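Local coordinates for protein Cg10997-pa (Drosophila melanogaster, PDB 2YV7) that might insert into membranes from a soluble, glutathione-transferase-like form and act as a pH-dependent chloride ion channel, with a possible role in ethanol sensitivity, at residues Thr202-Trp205 with Arg206-His210. Sequence-based numbering, arbitrary orientation.
Sequences TALW and RYMYH
Met-208 lays its terminal methyl on the indole of Trp-205, three residues earlier in helix 202-212. Met-208 CE sits 3.7 Å from the centroid of the six-membered ring of Trp-205, only 17° off the normal, a CH-pi contact shifted toward the rim, with Trp-205 CE3 the nearest ring atom at 3.5 Å. The sulfur approaches the same ring obliquely, making this a Met-aromatic contact in which the methyl, rather than SD, covers the face. With CG anti to its carbonyl carbon and chi2 extended, the Met-208 chain bends at chi3 (-87°), which folds CE back toward the preceding turn; the same methyl reaches CG of Leu-204 at 3.9 Å. Leu-204 CD1 and Tyr-207 CD2 touch more loosely.

On another side of the helix Arg-206 turns back along the first turn. A kink at chi3 (32°) brings the guanidinium beside Thr-202 and Ala-203: Arg-206 NH2 lies 3.5 Å from Ala-203 CA, its NH1 3.8 Å from Thr-202 CG2, and one face of the group looks onto the carbonyl oxygen of Thr-202.

Four successive i to i+4 backbone bonds, from Arg-206 N to Thr-202 O through Tyr-207, Met-208 and Tyr-209 N, define a regular alpha-helix. Ala-203 O takes a second donor, a water at 2.7 Å, which also accepts a weak bond from Arg-206 NE.

Outside this turn, the indole NE1 bonds to Pro-198 O, while Tyr-207 OH reaches Asp-175 OD1 on helix 173-193; Ala-203 and Leu-204 pack on helix 141-161. The short helix is thus anchored in the all-helical C-terminal domain of the GST fold. Polar and dispersive forces together probably hold the buried Trp-205 in its rotation, and the Thr-202 carbonyl would probably favour the positive charge of Arg-206.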
loop_
_atom_site.group_PDB
_atom_site.type_symbol
_atom_site.label_atom_id
_atom_site.label_comp_id
_atom_site.label_asym_id
_atom_site.label_seq_id
_atom_site.Cartn_x
_atom_site.Cartn_y
_atom_site.Cartn_z
ATOM N N THR A 202 -18.699 8.059 -6.319
ATOM C CA THR A 202 -17.961 8.934 -7.238
ATOM C C THR A 202 -16.635 9.479 -6.706
ATOM O O THR A 202 -15.642 9.484 -7.445
ATOM C CB THR A 202 -18.878 10.074 -7.768
ATOM O OG1 THR A 202 -20.000 9.467 -8.423
ATOM C CG2 THR A 202 -18.170 10.870 -8.866
ATOM N N ALA A 203 -16.608 9.918 -5.457
ATOM C CA ALA A 203 -15.371 10.580 -4.899
ATOM C C ALA A 203 -14.259 9.527 -4.701
ATOM O O ALA A 203 -13.042 9.804 -4.895
ATOM C CB ALA A 203 -15.673 11.268 -3.644
ATOM N N LEU A 204 -14.686 8.334 -4.310
ATOM C CA LEU A 204 -13.764 7.195 -4.152
ATOM C C LEU A 204 -13.175 6.760 -5.497
ATOM O O LEU A 204 -11.977 6.480 -5.609
ATOM C CB LEU A 204 -14.460 6.050 -3.395
ATOM C CG LEU A 204 -13.484 4.911 -2.969
ATOM C CD1 LEU A 204 -12.342 5.411 -2.025
ATOM C CD2 LEU A 204 -14.249 3.721 -2.368
ATOM N N TRP A 205 -14.007 6.720 -6.533
ATOM C CA TRP A 205 -13.508 6.291 -7.845
ATOM C C TRP A 205 -12.564 7.356 -8.366
ATOM O O TRP A 205 -11.528 7.048 -8.944
ATOM C CB TRP A 205 -14.695 6.004 -8.792
ATOM C CG TRP A 205 -15.160 4.618 -8.660
ATOM C CD1 TRP A 205 -16.405 4.183 -8.250
ATOM C CD2 TRP A 205 -14.377 3.435 -8.912
ATOM N NE1 TRP A 205 -16.431 2.815 -8.252
ATOM C CE2 TRP A 205 -15.217 2.321 -8.649
ATOM C CE3 TRP A 205 -13.044 3.223 -9.349
ATOM C CZ2 TRP A 205 -14.792 0.992 -8.808
ATOM C CZ3 TRP A 205 -12.578 1.878 -9.493
ATOM C CH2 TRP A 205 -13.468 0.782 -9.224
ATOM N N ARG A 206 -12.873 8.608 -8.059
ATOM C CA ARG A 206 -12.010 9.742 -8.466
ATOM C C ARG A 206 -10.660 9.655 -7.709
ATOM O O ARG A 206 -9.604 9.880 -8.283
ATOM C CB ARG A 206 -12.735 11.045 -8.214
ATOM C CG ARG A 206 -11.937 12.326 -8.559
ATOM C CD ARG A 206 -12.769 13.651 -8.398
ATOM N NE ARG A 206 -13.799 13.637 -7.343
ATOM C CZ ARG A 206 -15.129 13.634 -7.569
ATOM N NH1 ARG A 206 -15.611 13.654 -8.822
ATOM N NH2 ARG A 206 -15.995 13.612 -6.546
ATOM N N TYR A 207 -10.696 9.274 -6.433
ATOM C CA TYR A 207 -9.467 9.084 -5.677
ATOM C C TYR A 207 -8.603 7.961 -6.325
ATOM O O TYR A 207 -7.387 8.115 -6.485
ATOM C CB TYR A 207 -9.863 8.691 -4.228
ATOM C CG TYR A 207 -8.740 8.489 -3.250
ATOM C CD1 TYR A 207 -8.060 9.566 -2.670
ATOM C CD2 TYR A 207 -8.398 7.197 -2.864
ATOM C CE1 TYR A 207 -7.046 9.383 -1.704
ATOM C CE2 TYR A 207 -7.378 6.974 -1.878
ATOM C CZ TYR A 207 -6.735 8.045 -1.303
ATOM O OH TYR A 207 -5.792 7.755 -0.361
ATOM N N MET A 208 -9.235 6.826 -6.675
ATOM C CA MET A 208 -8.504 5.725 -7.304
ATOM C C MET A 208 -7.962 6.129 -8.680
ATOM O O MET A 208 -6.822 5.768 -9.062
ATOM C CB MET A 208 -9.379 4.459 -7.342
ATOM C CG MET A 208 -9.624 3.945 -5.944
ATOM S SD MET A 208 -10.437 2.348 -5.876
ATOM C CE MET A 208 -12.145 2.817 -5.947
ATOM N N TYR A 209 -8.735 6.930 -9.399
ATOM C CA TYR A 209 -8.281 7.428 -10.673
ATOM C C TYR A 209 -6.939 8.127 -10.458
ATOM O O TYR A 209 -5.942 7.811 -11.122
ATOM C CB TYR A 209 -9.317 8.357 -11.261
ATOM C CG TYR A 209 -8.898 8.950 -12.558
ATOM C CD1 TYR A 209 -8.969 8.199 -13.733
ATOM C CD2 TYR A 209 -8.442 10.249 -12.622
ATOM C CE1 TYR A 209 -8.582 8.744 -14.954
ATOM C CE2 TYR A 209 -8.067 10.802 -13.821
ATOM C CZ TYR A 209 -8.130 10.032 -14.989
ATOM O OH TYR A 209 -7.765 10.581 -16.214
ATOM N N HIS A 210 -6.894 9.020 -9.495
ATOM C CA HIS A 210 -5.636 9.691 -9.151
ATOM C C HIS A 210 -4.558 8.795 -8.630
ATOM O O HIS A 210 -3.400 9.067 -8.841
ATOM C CB HIS A 210 -5.874 10.831 -8.200
ATOM C CG HIS A 210 -6.717 11.915 -8.797
ATOM N ND1 HIS A 210 -6.454 12.451 -10.042
ATOM C CD2 HIS A 210 -7.857 12.507 -8.361
ATOM C CE1 HIS A 210 -7.379 13.358 -10.330
ATOM N NE2 HIS A 210 -8.236 13.419 -9.320
HETATM O O HOH W 1 -11.874 12.276 -4.887
#